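Local structure of esterase Rv0045c (6WYN) at residues F46-E51 against L230-F235; E64-Q69 against A75-G80; V85-G90 against H96-V101; V140-A145 against P169-E174. The protein hydrolyses carboxylic esters, preferring short, straight-chain alkyl esters and working best with four-atom chains, although its physiological substrate is unknown. One frame throughout, in Å; residues are numbered along the deposited sequence.

Burial and chemistry go together in these four contacts. Contact 3 is the buried one, its centre about 6 Å from the centre of the chain, and it relies on aromatic packing with no hydrogen bond between its segments. Contacts 1, 2 and 4 have their centres 16 to 17 Å out, and each adds an arginine–carboxylate salt bridge to its apolar part. Contacts 2 and 3 reach the same mixed sheet, meeting where Leu-76 and Trp-78 touch the 96-101 segment. Contact 1 covers the hairpin of contact 2 through Phe-46 and Leu-49, while Leu-144 of contact 4 packs against the other face of the hairpin, on Val-68. Ile-86 joins contact 3 to contact 4.

Contact 1: F46-E51 against L230-F235; sequences FALLAE and LRRGVF
Arg-232 and Glu-51 meet in a salt bridge, NH1 to OE2 at 3.0 Å, but the hydrogen bond within it is weak, bent to 130° at the hydrogen. The two side chains run antiparallel to one another. The carboxylate plane stands 81° from that of the guanidinium, and one oxygen, OE2, makes the bond to NH1. The CB of Glu-51 sits over one guanidinium face, off toward its rim and 3.5 Å from NH1 of Arg-232. Beside this pair, Leu-48 lays its CB against CD of Arg-232 (3.8 Å) and sends CD1 to CD2 of the Phe-235 ring at 3.6 Å. The contact thus ties the N-terminal turn and the first residues of helix 49-55 to helix 227-237, bringing together parts of the chain 179 residues apart within an α/β-hydrolase fold. Leu-48 is the N-cap of helix 49-55 and the third residue of a type I turn from Phe-46 to Leu-49. Arg-232 leaves its helix with CG anti to the backbone N (chi1 180°), then bends at chi2 and chi3, which carries its guanidinium over Glu-51. Asn-52 and Gln-55 of helix 49-55 also touch it, and Phe-235 packs further on Thr-41 and Leu-43.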
loop_
_atom_site.group_PDB
_atom_site.type_symbol
_atom_site.label_atom_id
_atom_site.label_comp_id
_atom_site.label_asym_id
_atom_site.label_seq_id
_atom_site.Cartn_x
_atom_site.Cartn_y
_atom_site.Cartn_z
ATOM N N PHE A 46 3.297 -17.184 -5.280
ATOM C CA PHE A 46 2.692 -16.886 -6.604
ATOM C C PHE A 46 1.624 -17.941 -6.989
ATOM O O PHE A 46 1.076 -17.853 -8.084
ATOM C CB PHE A 46 3.816 -16.732 -7.630
ATOM C CG PHE A 46 4.850 -15.718 -7.213
ATOM C CD1 PHE A 46 4.466 -14.422 -6.881
ATOM C CD2 PHE A 46 6.200 -16.052 -7.156
ATOM C CE1 PHE A 46 5.399 -13.499 -6.435
ATOM C CE2 PHE A 46 7.148 -15.109 -6.783
ATOM C CZ PHE A 46 6.740 -13.846 -6.431
ATOM N N ALA A 47 1.254 -18.847 -6.105
ATOM C CA ALA A 47 0.347 -19.970 -6.449
ATOM C C ALA A 47 -1.097 -19.480 -6.708
ATOM O O ALA A 47 -1.839 -20.217 -7.337
ATOM C CB ALA A 47 0.377 -20.984 -5.336
ATOM N N LEU A 48 -1.526 -18.310 -6.223
ATOM C CA LEU A 48 -2.943 -17.864 -6.363
ATOM C C LEU A 48 -3.105 -16.823 -7.451
ATOM O O LEU A 48 -4.168 -16.178 -7.478
ATOM C CB LEU A 48 -3.415 -17.312 -5.024
ATOM C CG LEU A 48 -3.351 -18.334 -3.903
ATOM C CD1 LEU A 48 -3.791 -17.710 -2.595
ATOM C CD2 LEU A 48 -4.203 -19.565 -4.258
ATOM N N LEU A 49 -2.133 -16.627 -8.330
ATOM C CA LEU A 49 -2.222 -15.459 -9.247
ATOM C C LEU A 49 -3.417 -15.600 -10.221
ATOM O O LEU A 49 -3.892 -14.543 -10.697
ATOM C CB LEU A 49 -0.917 -15.222 -10.002
ATOM C CG LEU A 49 0.247 -14.659 -9.174
ATOM C CD1 LEU A 49 1.458 -14.474 -10.087
ATOM C CD2 LEU A 49 -0.137 -13.347 -8.496
ATOM N N ALA A 50 -3.860 -16.823 -10.545
ATOM C CA ALA A 50 -5.014 -17.049 -11.444
ATOM C C ALA A 50 -6.255 -16.376 -10.829
ATOM O O ALA A 50 -7.029 -15.798 -11.610
ATOM C CB ALA A 50 -5.217 -18.526 -11.690
ATOM N N GLU A 51 -6.386 -16.410 -9.498
ATOM C CA GLU A 51 -7.478 -15.754 -8.740
ATOM C C GLU A 51 -7.407 -14.258 -8.980
ATOM O O GLU A 51 -8.467 -13.638 -9.229
ATOM C CB GLU A 51 -7.418 -16.089 -7.250
ATOM C CG GLU A 51 -7.597 -17.563 -6.906
ATOM C CD GLU A 51 -7.582 -17.871 -5.409
ATOM O OE1 GLU A 51 -7.698 -19.062 -5.055
ATOM O OE2 GLU A 51 -7.500 -16.933 -4.579
ATOM N N LEU A 230 -10.754 -12.435 0.683
ATOM C CA LEU A 230 -10.233 -12.218 2.061
ATOM C C LEU A 230 -9.169 -13.266 2.427
ATOM O O LEU A 230 -8.142 -12.879 3.038
ATOM C CB LEU A 230 -11.378 -12.242 3.071
ATOM C CG LEU A 230 -12.410 -11.120 2.938
ATOM C CD1 LEU A 230 -13.490 -11.251 4.023
ATOM C CD2 LEU A 230 -11.748 -9.735 2.991
ATOM N N ARG A 231 -9.428 -14.532 2.109
ATOM C CA ARG A 231 -8.518 -15.683 2.379
ATOM C C ARG A 231 -7.163 -15.422 1.685
ATOM O O ARG A 231 -6.111 -15.684 2.278
ATOM C CB ARG A 231 -9.208 -16.954 1.866
ATOM C CG ARG A 231 -8.405 -18.234 2.027
ATOM C CD ARG A 231 -9.133 -19.514 1.604
ATOM N NE ARG A 231 -10.427 -19.670 2.283
ATOM C CZ ARG A 231 -10.639 -20.258 3.481
ATOM N NH1 ARG A 231 -9.634 -20.785 4.175
ATOM N NH2 ARG A 231 -11.875 -20.320 3.975
ATOM N N ARG A 232 -7.209 -14.967 0.430
ATOM C CA ARG A 232 -5.965 -14.695 -0.341
ATOM C C ARG A 232 -5.178 -13.598 0.380
ATOM O O ARG A 232 -3.947 -13.741 0.516
ATOM C CB ARG A 232 -6.352 -14.253 -1.755
ATOM C CG ARG A 232 -5.189 -13.922 -2.678
ATOM C CD ARG A 232 -5.535 -14.284 -4.109
ATOM N NE ARG A 232 -6.217 -13.243 -4.864
ATOM C CZ ARG A 232 -7.529 -13.170 -5.067
ATOM N NH1 ARG A 232 -8.336 -14.082 -4.552
ATOM N NH2 ARG A 232 -8.032 -12.178 -5.780
ATOM N N GLY A 233 -5.874 -12.554 0.836
ATOM C CA GLY A 233 -5.217 -11.436 1.530
ATOM C C GLY A 233 -4.550 -11.899 2.811
ATOM O O GLY A 233 -3.363 -11.505 3.074
ATOM N N VAL A 234 -5.237 -12.737 3.583
ATOM C CA VAL A 234 -4.692 -13.276 4.857
ATOM C C VAL A 234 -3.490 -14.205 4.573
ATOM O O VAL A 234 -2.488 -14.072 5.254
ATOM C CB VAL A 234 -5.774 -13.987 5.679
ATOM C CG1 VAL A 234 -5.179 -14.712 6.883
ATOM C CG2 VAL A 234 -6.864 -13.020 6.139
ATOM N N PHE A 235 -3.602 -15.133 3.631
ATOM C CA PHE A 235 -2.462 -15.964 3.172
ATOM C C PHE A 235 -1.170 -15.124 2.989
ATOM O O PHE A 235 -0.125 -15.412 3.600
ATOM C CB PHE A 235 -2.868 -16.631 1.872
ATOM C CG PHE A 235 -1.749 -17.381 1.221
ATOM C CD1 PHE A 235 -1.122 -18.419 1.894
ATOM C CD2 PHE A 235 -1.310 -17.028 -0.042
ATOM C CE1 PHE A 235 -0.084 -19.116 1.294
ATOM C CE2 PHE A 235 -0.266 -17.722 -0.638
ATOM C CZ PHE A 235 0.334 -18.764 0.028
#

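Contact 2: E64-Q69 against A75-G80; sequences EVERVQ and ALRWGG
Val-65 lies on the indole of Trp-78, its CG2 3.7 Å from the centroid of the six-membered ring and only 16° off the ring normal, a CH-pi contact over the face. CG2 stands anti to the backbone N, which puts this branch over the indole, and the two side chains point the same way. Leu-76 and Arg-67 share this face of the sheet: CD2 of the leucine sits over the guanidinium, toward its rim and 3.6 Å from NH1 of Arg-67. The polar end of that arginine is held from outside, by salt bridges to Glu-45 and Asp-113. On the other face, Val-68 places CG2 4.0 Å from CB of Ala-75 and sets CG1 over the centre of the Arg-77 guanidinium. Between the faces, Glu-66 and Arg-77 form a hydrogen-bonded pair, with Arg-77 N to Glu-66 O at 2.8 Å and nearly straight (175°). Val-68 and Ala-75 repeat the pattern, and Gly-79 N, on a glycine with positive phi, closes the end on Glu-64 O. At the polar edge, the rim of the Arg-77 guanidinium receives Glu-66: NH1 reaches OE2 at 2.8 Å, close to the guanidinium plane and nearly in line with the carboxylate C-O bond. A water accepts from NE of Arg-77 and donates a weaker bond to the same OE2, closing a second path between the two charges. This is a two-stranded antiparallel β-hairpin at the edge of the central sheet of an α/β hydrolase, with strand 65-70 outermost and strand 73-78 passing the pairing on to strand 109-112.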
loop_
_atom_site.group_PDB
_atom_site.type_symbol
_atom_site.label_atom_id
_atom_site.label_comp_id
_atom_site.label_asym_id
_atom_site.label_seq_id
_atom_site.Cartn_x
_atom_site.Cartn_y
_atom_site.Cartn_z
ATOM N N GLU A 64 5.348 -12.380 -15.594
ATOM C CA GLU A 64 6.531 -12.824 -14.801
ATOM C C GLU A 64 6.552 -11.996 -13.508
ATOM O O GLU A 64 6.282 -10.794 -13.584
ATOM C CB GLU A 64 7.841 -12.532 -15.531
ATOM C CG GLU A 64 8.141 -13.439 -16.700
ATOM C CD GLU A 64 9.406 -12.980 -17.424
ATOM O OE1 GLU A 64 9.731 -11.739 -17.378
ATOM O OE2 GLU A 64 10.101 -13.860 -17.986
ATOM N N VAL A 65 6.877 -12.611 -12.391
ATOM C CA VAL A 65 7.046 -11.858 -11.124
ATOM C C VAL A 65 8.093 -12.591 -10.280
ATOM O O VAL A 65 8.117 -13.816 -10.290
ATOM C CB VAL A 65 5.688 -11.639 -10.414
ATOM C CG1 VAL A 65 4.936 -12.948 -10.197
ATOM C CG2 VAL A 65 5.842 -10.888 -9.073
ATOM N N GLU A 66 8.899 -11.843 -9.526
ATOM C CA GLU A 66 9.830 -12.437 -8.553
ATOM C C GLU A 66 9.991 -11.458 -7.399
ATOM O O GLU A 66 9.751 -10.244 -7.591
ATOM C CB GLU A 66 11.163 -12.777 -9.244
ATOM C CG GLU A 66 11.882 -11.598 -9.843
ATOM C CD GLU A 66 13.203 -11.956 -10.531
ATOM O OE1 GLU A 66 13.423 -13.142 -10.816
ATOM O OE2 GLU A 66 14.012 -11.071 -10.763
ATOM N N ARG A 67 10.366 -11.976 -6.249
ATOM C CA ARG A 67 10.710 -11.171 -5.072
ATOM C C ARG A 67 12.147 -10.662 -5.246
ATOM O O ARG A 67 13.042 -11.432 -5.699
ATOM C CB ARG A 67 10.530 -11.992 -3.799
ATOM C CG ARG A 67 10.690 -11.159 -2.548
ATOM C CD ARG A 67 10.069 -11.814 -1.348
ATOM N NE ARG A 67 8.598 -11.763 -1.379
ATOM C CZ ARG A 67 7.832 -10.702 -1.068
ATOM N NH1 ARG A 67 6.511 -10.828 -1.086
ATOM N NH2 ARG A 67 8.361 -9.553 -0.672
ATOM N N VAL A 68 12.360 -9.384 -4.946
ATOM C CA VAL A 68 13.716 -8.775 -4.911
ATOM C C VAL A 68 13.956 -8.183 -3.508
ATOM O O VAL A 68 12.974 -7.971 -2.724
ATOM C CB VAL A 68 13.950 -7.771 -6.052
ATOM C CG1 VAL A 68 13.843 -8.412 -7.430
ATOM C CG2 VAL A 68 13.015 -6.581 -5.980
ATOM N N GLN A 69 15.233 -7.976 -3.166
ATOM C CA GLN A 69 15.597 -7.392 -1.854
ATOM C C GLN A 69 16.848 -6.540 -2.026
ATOM O O GLN A 69 17.797 -6.968 -2.771
ATOM C CB GLN A 69 15.754 -8.490 -0.825
ATOM C CG GLN A 69 16.150 -7.957 0.560
ATOM C CD GLN A 69 16.531 -9.050 1.519
ATOM O OE1 GLN A 69 16.347 -10.210 1.221
ATOM N NE2 GLN A 69 17.179 -8.711 2.629
ATOM N N ALA A 75 10.575 -6.439 -2.205
ATOM C CA ALA A 75 9.592 -5.958 -3.185
ATOM C C ALA A 75 9.257 -7.103 -4.127
ATOM O O ALA A 75 10.053 -8.109 -4.183
ATOM C CB ALA A 75 10.076 -4.746 -3.924
ATOM N N LEU A 76 8.090 -7.000 -4.757
ATOM C CA LEU A 76 7.735 -7.852 -5.929
ATOM C C LEU A 76 7.997 -7.065 -7.196
ATOM O O LEU A 76 7.481 -5.934 -7.339
ATOM C CB LEU A 76 6.271 -8.261 -5.820
ATOM C CG LEU A 76 5.929 -9.127 -4.624
ATOM C CD1 LEU A 76 4.448 -9.444 -4.598
ATOM C CD2 LEU A 76 6.746 -10.404 -4.647
ATOM N N ARG A 77 8.780 -7.641 -8.102
ATOM C CA ARG A 77 9.116 -7.028 -9.404
ATOM C C ARG A 77 8.355 -7.801 -10.474
ATOM O O ARG A 77 8.603 -9.030 -10.635
ATOM C CB ARG A 77 10.627 -7.005 -9.666
ATOM C CG ARG A 77 11.018 -6.237 -10.918
ATOM C CD ARG A 77 12.496 -5.912 -10.989
ATOM N NE ARG A 77 13.235 -7.172 -11.071
ATOM C CZ ARG A 77 14.530 -7.309 -10.797
ATOM N NH1 ARG A 77 15.080 -8.513 -10.852
ATOM N NH2 ARG A 77 15.254 -6.254 -10.504
ATOM N N TRP A 78 7.471 -7.085 -11.173
ATOM C CA TRP A 78 6.536 -7.637 -12.187
ATOM C C TRP A 78 7.006 -7.261 -13.579
ATOM O O TRP A 78 7.352 -6.072 -13.772
ATOM C CB TRP A 78 5.142 -7.061 -11.967
ATOM C CG TRP A 78 4.534 -7.409 -10.649
ATOM C CD1 TRP A 78 4.718 -6.811 -9.421
ATOM C CD2 TRP A 78 3.577 -8.446 -10.464
ATOM N NE1 TRP A 78 3.921 -7.416 -8.490
ATOM C CE2 TRP A 78 3.192 -8.406 -9.109
ATOM C CE3 TRP A 78 2.982 -9.363 -11.337
ATOM C CZ2 TRP A 78 2.254 -9.296 -8.597
ATOM C CZ3 TRP A 78 2.036 -10.220 -10.828
ATOM C CH2 TRP A 78 1.671 -10.182 -9.481
ATOM N N GLY A 79 6.975 -8.239 -14.495
ATOM C CA GLY A 79 7.169 -7.981 -15.927
ATOM C C GLY A 79 8.617 -7.740 -16.307
ATOM O O GLY A 79 8.811 -7.055 -17.333
ATOM N N GLY A 80 9.603 -8.204 -15.532
ATOM C CA GLY A 80 11.034 -7.926 -15.839
ATOM C C GLY A 80 11.701 -6.824 -15.001
ATOM O O GLY A 80 11.109 -6.322 -14.030
HETATM O O HOH W 1 12.353 -9.288 -12.694
#

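Contact 3: V85-G90 against H96-V101; sequences VIFLHG and HTWDTV
Phe-87 and Trp-98 make the heart of this contact, with the CB of the phenylalanine 3.5 Å from the centroid of the indole five-membered ring and just 4° off its normal, a CH-pi contact. The phenyl ring then tilts over the six-membered part, planes 43° apart, bringing Phe-87 CD2 to 3.4 Å from Trp-98 CE3. Trp-98 keeps CG anti to its carbonyl carbon (chi1 -57°), a turn that carries the indole across to strand 85-88. There its edge meets backbone: CZ2 lies 3.4 Å from Leu-88 O, near the indole plane. CG2 of Thr-97 backs the opposite face and touches CB of His-89 at 3.6 Å, while its OG1 bonds to Gln-313. Val-101 CG1 lies 4.0 Å from CE2 of Phe-87. The His-89 ring, swung between N and carbonyl carbon, donates from ND1 to Gly-90 O, which lies in the plane of the imidazole, and NE2 bonds to Leu-114 N. Its side chain comes within about 5 Å of Gly-91, a residue involved in substrate selectivity. Strand 85-88 and helix 99-105 begin a β-α-β unit. With no cross-segment hydrogen bond, the run leading into the helix is probably held to the strand by shape fit, while bonds on both ring nitrogens fix the rotation of His-89.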
loop_
_atom_site.group_PDB
_atom_site.type_symbol
_atom_site.label_atom_id
_atom_site.label_comp_id
_atom_site.label_asym_id
_atom_site.label_seq_id
_atom_site.Cartn_x
_atom_site.Cartn_y
_atom_site.Cartn_z
ATOM N N VAL A 85 5.929 1.598 -13.020
ATOM C CA VAL A 85 5.124 2.119 -11.892
ATOM C C VAL A 85 5.634 1.511 -10.602
ATOM O O VAL A 85 5.888 0.306 -10.572
ATOM C CB VAL A 85 3.643 1.764 -12.076
ATOM C CG1 VAL A 85 2.788 2.454 -11.034
ATOM C CG2 VAL A 85 3.180 2.108 -13.496
ATOM N N ILE A 86 5.721 2.327 -9.589
ATOM C CA ILE A 86 5.957 1.879 -8.198
ATOM C C ILE A 86 4.651 1.941 -7.421
ATOM O O ILE A 86 3.996 2.982 -7.476
ATOM C CB ILE A 86 7.035 2.768 -7.571
ATOM C CG1 ILE A 86 8.330 2.759 -8.384
ATOM C CG2 ILE A 86 7.255 2.333 -6.145
ATOM C CD1 ILE A 86 9.227 3.958 -8.082
ATOM N N PHE A 87 4.332 0.891 -6.673
ATOM C CA PHE A 87 3.131 0.810 -5.824
ATOM C C PHE A 87 3.580 0.680 -4.371
ATOM O O PHE A 87 4.461 -0.178 -4.109
ATOM C CB PHE A 87 2.283 -0.390 -6.237
ATOM C CG PHE A 87 1.610 -0.283 -7.574
ATOM C CD1 PHE A 87 2.228 -0.733 -8.722
ATOM C CD2 PHE A 87 0.317 0.224 -7.667
ATOM C CE1 PHE A 87 1.592 -0.671 -9.960
ATOM C CE2 PHE A 87 -0.302 0.331 -8.902
ATOM C CZ PHE A 87 0.320 -0.133 -10.036
ATOM N N LEU A 88 2.985 1.474 -3.488
ATOM C CA LEU A 88 3.244 1.448 -2.030
ATOM C C LEU A 88 1.928 1.182 -1.315
ATOM O O LEU A 88 1.037 2.033 -1.392
ATOM C CB LEU A 88 3.878 2.765 -1.606
ATOM C CG LEU A 88 5.112 3.175 -2.423
ATOM C CD1 LEU A 88 5.702 4.461 -1.899
ATOM C CD2 LEU A 88 6.212 2.115 -2.318
ATOM N N HIS A 89 1.837 0.050 -0.632
ATOM C CA HIS A 89 0.647 -0.364 0.145
ATOM C C HIS A 89 0.398 0.477 1.411
ATOM O O HIS A 89 1.200 1.369 1.799
ATOM C CB HIS A 89 0.834 -1.832 0.526
ATOM C CG HIS A 89 1.973 -2.057 1.458
ATOM N ND1 HIS A 89 1.859 -1.824 2.820
ATOM C CD2 HIS A 89 3.224 -2.550 1.238
ATOM C CE1 HIS A 89 3.022 -2.144 3.390
ATOM N NE2 HIS A 89 3.846 -2.616 2.452
ATOM N N GLY A 90 -0.697 0.162 2.089
ATOM C CA GLY A 90 -1.085 0.872 3.322
ATOM C C GLY A 90 -0.530 0.229 4.587
ATOM O O GLY A 90 0.036 -0.904 4.563
ATOM N N HIS A 96 1.519 -7.609 -1.917
ATOM C CA HIS A 96 0.552 -8.488 -2.615
ATOM C C HIS A 96 -0.821 -7.802 -2.714
ATOM O O HIS A 96 -1.628 -8.253 -3.556
ATOM C CB HIS A 96 0.395 -9.844 -1.926
ATOM C CG HIS A 96 1.468 -10.826 -2.255
ATOM N ND1 HIS A 96 1.470 -11.515 -3.434
ATOM C CD2 HIS A 96 2.551 -11.253 -1.550
ATOM C CE1 HIS A 96 2.504 -12.345 -3.460
ATOM N NE2 HIS A 96 3.186 -12.191 -2.320
ATOM N N THR A 97 -1.082 -6.751 -1.921
ATOM C CA THR A 97 -2.353 -5.981 -2.011
ATOM C C THR A 97 -2.512 -5.532 -3.463
ATOM O O THR A 97 -3.647 -5.359 -3.933
ATOM C CB THR A 97 -2.399 -4.788 -1.035
ATOM O OG1 THR A 97 -3.743 -4.312 -0.912
ATOM C CG2 THR A 97 -1.556 -3.625 -1.487
ATOM N N TRP A 98 -1.418 -5.319 -4.168
ATOM C CA TRP A 98 -1.481 -4.787 -5.548
ATOM C C TRP A 98 -1.615 -5.859 -6.634
ATOM O O TRP A 98 -1.711 -5.450 -7.788
ATOM C CB TRP A 98 -0.288 -3.911 -5.827
ATOM C CG TRP A 98 -0.151 -2.782 -4.889
ATOM C CD1 TRP A 98 0.739 -2.648 -3.859
ATOM C CD2 TRP A 98 -0.981 -1.622 -4.882
ATOM N NE1 TRP A 98 0.587 -1.422 -3.279
ATOM C CE2 TRP A 98 -0.498 -0.795 -3.843
ATOM C CE3 TRP A 98 -2.062 -1.201 -5.659
ATOM C CZ2 TRP A 98 -1.085 0.430 -3.553
ATOM C CZ3 TRP A 98 -2.646 0.002 -5.358
ATOM C CH2 TRP A 98 -2.117 0.833 -4.368
ATOM N N ASP A 99 -1.593 -7.149 -6.310
ATOM C CA ASP A 99 -1.512 -8.240 -7.324
ATOM C C ASP A 99 -2.596 -8.046 -8.408
ATOM O O ASP A 99 -2.305 -8.155 -9.606
ATOM C CB ASP A 99 -1.626 -9.608 -6.655
ATOM C CG ASP A 99 -0.441 -10.029 -5.798
ATOM O OD1 ASP A 99 0.590 -9.262 -5.754
ATOM O OD2 ASP A 99 -0.571 -11.114 -5.154
ATOM N N THR A 100 -3.831 -7.809 -7.996
ATOM C CA THR A 100 -4.973 -7.772 -8.939
ATOM C C THR A 100 -4.767 -6.585 -9.831
ATOM O O THR A 100 -4.837 -6.752 -11.057
ATOM C CB THR A 100 -6.331 -7.808 -8.236
ATOM O OG1 THR A 100 -6.460 -9.055 -7.559
ATOM C CG2 THR A 100 -7.462 -7.631 -9.233
ATOM N N VAL A 101 -4.495 -5.419 -9.250
ATOM C CA VAL A 101 -4.289 -4.194 -10.051
ATOM C C VAL A 101 -3.127 -4.414 -11.037
ATOM O O VAL A 101 -3.203 -3.989 -12.195
ATOM C CB VAL A 101 -4.093 -2.972 -9.132
ATOM C CG1 VAL A 101 -3.501 -1.791 -9.850
ATOM C CG2 VAL A 101 -5.386 -2.569 -8.446
#

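Contact 4: V140-A145 against P169-E174; sequences VLRELA and PDLVGE
The guanidinium of Arg-142 and the carboxylate of Asp-170 lie almost in one plane, 14° apart, and meet edge to edge. Asp-170 is poorly ordered, which leaves the fine geometry of the bridge less certain. Over one guanidinium face, toward the rim, is CD1 of Leu-171, about 4.1 Å above the plane. At the edge the grip is end-on and twofold: Arg-142 NH1 bonds Asp-170 OD2 at 2.6 Å and NH2 bonds OD1 at 3.2 Å, the latter almost straight at 176°. Both oxygens are approached on their syn lone pairs, and a further NH2 to OD2 bond is weak. The arginine chain is bent at chi2 (-148°), which brings the guanidinium to the aspartate although its CB does not point that way, and its CG passes 4.0 Å from Leu-171 CD1. The other branch of that leucine, CD2, packs on CB of Leu-141 at 4.1 Å. This joins the C-terminal end of helix 130-144, which packs by Leu-141 against strand 109-112 of the α/β-hydrolase sheet, to the loop between helix 156-167 and strand 174-178. The chemistry is layered, apolar next to the sheet and ionic outside. Because Arg-142 and Asp-170 are exposed, the salt bridge probably adds less to stability than its two-pronged geometry suggests, and the leucine pair beneath it is the buried part of the join.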
loop_
_atom_site.group_PDB
_atom_site.type_symbol
_atom_site.label_atom_id
_atom_site.label_comp_id
_atom_site.label_asym_id
_atom_site.label_seq_id
_atom_site.Cartn_x
_atom_site.Cartn_y
_atom_site.Cartn_z
ATOM N N VAL A 140 16.975 2.395 -2.622
ATOM C CA VAL A 140 16.525 1.092 -3.193
ATOM C C VAL A 140 15.781 1.340 -4.507
ATOM O O VAL A 140 16.048 0.658 -5.498
ATOM C CB VAL A 140 15.674 0.343 -2.167
ATOM C CG1 VAL A 140 15.062 -0.956 -2.751
ATOM C CG2 VAL A 140 16.512 0.040 -0.923
ATOM N N LEU A 141 14.867 2.314 -4.511
ATOM C CA LEU A 141 14.101 2.664 -5.727
ATOM C C LEU A 141 15.041 3.194 -6.800
ATOM O O LEU A 141 14.810 2.880 -7.959
ATOM C CB LEU A 141 13.003 3.676 -5.372
ATOM C CG LEU A 141 11.989 3.172 -4.347
ATOM C CD1 LEU A 141 10.968 4.241 -3.975
ATOM C CD2 LEU A 141 11.273 1.933 -4.865
ATOM N N ARG A 142 16.057 3.973 -6.445
ATOM C CA ARG A 142 17.085 4.425 -7.412
ATOM C C ARG A 142 17.742 3.209 -8.048
ATOM O O ARG A 142 18.029 3.277 -9.216
ATOM C CB ARG A 142 18.238 5.205 -6.778
ATOM C CG ARG A 142 17.859 6.552 -6.203
ATOM C CD ARG A 142 18.973 7.601 -6.284
ATOM N NE ARG A 142 18.312 8.829 -5.873
ATOM C CZ ARG A 142 17.819 9.745 -6.699
ATOM N NH1 ARG A 142 17.997 9.647 -8.003
ATOM N NH2 ARG A 142 17.188 10.799 -6.208
ATOM N N GLU A 143 17.977 2.149 -7.290
ATOM C CA GLU A 143 18.611 0.905 -7.804
ATOM C C GLU A 143 17.564 0.102 -8.603
ATOM O O GLU A 143 17.864 -0.262 -9.710
ATOM C CB GLU A 143 19.201 0.099 -6.633
ATOM C CG GLU A 143 19.650 -1.332 -6.974
ATOM C CD GLU A 143 20.089 -2.279 -5.830
ATOM O OE1 GLU A 143 20.229 -3.545 -6.100
ATOM O OE2 GLU A 143 20.286 -1.792 -4.660
ATOM N N LEU A 144 16.389 -0.202 -8.035
ATOM C CA LEU A 144 15.455 -1.197 -8.624
ATOM C C LEU A 144 14.402 -0.574 -9.580
ATOM O O LEU A 144 13.810 -1.336 -10.382
ATOM C CB LEU A 144 14.798 -1.956 -7.469
ATOM C CG LEU A 144 15.743 -2.807 -6.623
ATOM C CD1 LEU A 144 15.035 -3.371 -5.409
ATOM C CD2 LEU A 144 16.327 -3.947 -7.465
ATOM N N ALA A 145 14.119 0.730 -9.533
ATOM C CA ALA A 145 13.049 1.337 -10.356
ATOM C C ALA A 145 13.419 2.763 -10.753
ATOM O O ALA A 145 12.634 3.684 -10.554
ATOM C CB ALA A 145 11.745 1.299 -9.591
ATOM N N PRO A 169 12.893 14.223 -6.441
ATOM C CA PRO A 169 12.141 14.629 -7.632
ATOM C C PRO A 169 12.478 13.834 -8.909
ATOM O O PRO A 169 11.610 13.138 -9.393
ATOM C CB PRO A 169 12.509 16.107 -7.831
ATOM C CG PRO A 169 13.030 16.560 -6.471
ATOM C CD PRO A 169 13.608 15.334 -5.801
ATOM N N ASP A 170 13.720 13.939 -9.404
ATOM C CA ASP A 170 14.214 13.317 -10.666
ATOM C C ASP A 170 13.461 12.007 -10.924
ATOM O O ASP A 170 13.048 11.810 -12.065
ATOM C CB ASP A 170 15.731 13.095 -10.615
ATOM C CG ASP A 170 16.205 12.390 -9.356
ATOM O OD1 ASP A 170 16.110 12.998 -8.269
ATOM O OD2 ASP A 170 16.640 11.240 -9.463
ATOM N N LEU A 171 13.291 11.173 -9.896
ATOM C CA LEU A 171 12.514 9.905 -9.907
ATOM C C LEU A 171 11.036 10.156 -10.306
ATOM O O LEU A 171 10.656 9.821 -11.452
ATOM C CB LEU A 171 12.581 9.289 -8.499
ATOM C CG LEU A 171 12.970 7.808 -8.415
ATOM C CD1 LEU A 171 14.393 7.659 -7.878
ATOM C CD2 LEU A 171 11.986 7.008 -7.558
ATOM N N VAL A 172 10.235 10.713 -9.377
ATOM C CA VAL A 172 8.736 10.729 -9.335
ATOM C C VAL A 172 8.213 11.772 -10.321
ATOM O O VAL A 172 8.339 12.972 -10.014
ATOM C CB VAL A 172 8.219 11.084 -7.927
ATOM C CG1 VAL A 172 6.696 11.060 -7.851
ATOM C CG2 VAL A 172 8.826 10.212 -6.839
ATOM N N GLY A 173 7.645 11.341 -11.439
ATOM C CA GLY A 173 7.012 12.259 -12.402
ATOM C C GLY A 173 5.592 12.596 -11.973
ATOM O O GLY A 173 5.158 13.738 -12.226
ATOM N N GLU A 174 4.893 11.650 -11.320
ATOM C CA GLU A 174 3.421 11.703 -11.139
ATOM C C GLU A 174 3.027 10.863 -9.916
ATOM O O GLU A 174 3.599 9.772 -9.765
ATOM C CB GLU A 174 2.898 11.212 -12.484
ATOM C CG GLU A 174 1.429 11.241 -12.636
ATOM C CD GLU A 174 0.896 12.464 -13.358
ATOM O OE1 GLU A 174 1.613 13.054 -14.218
ATOM O OE2 GLU A 174 -0.252 12.794 -13.062
#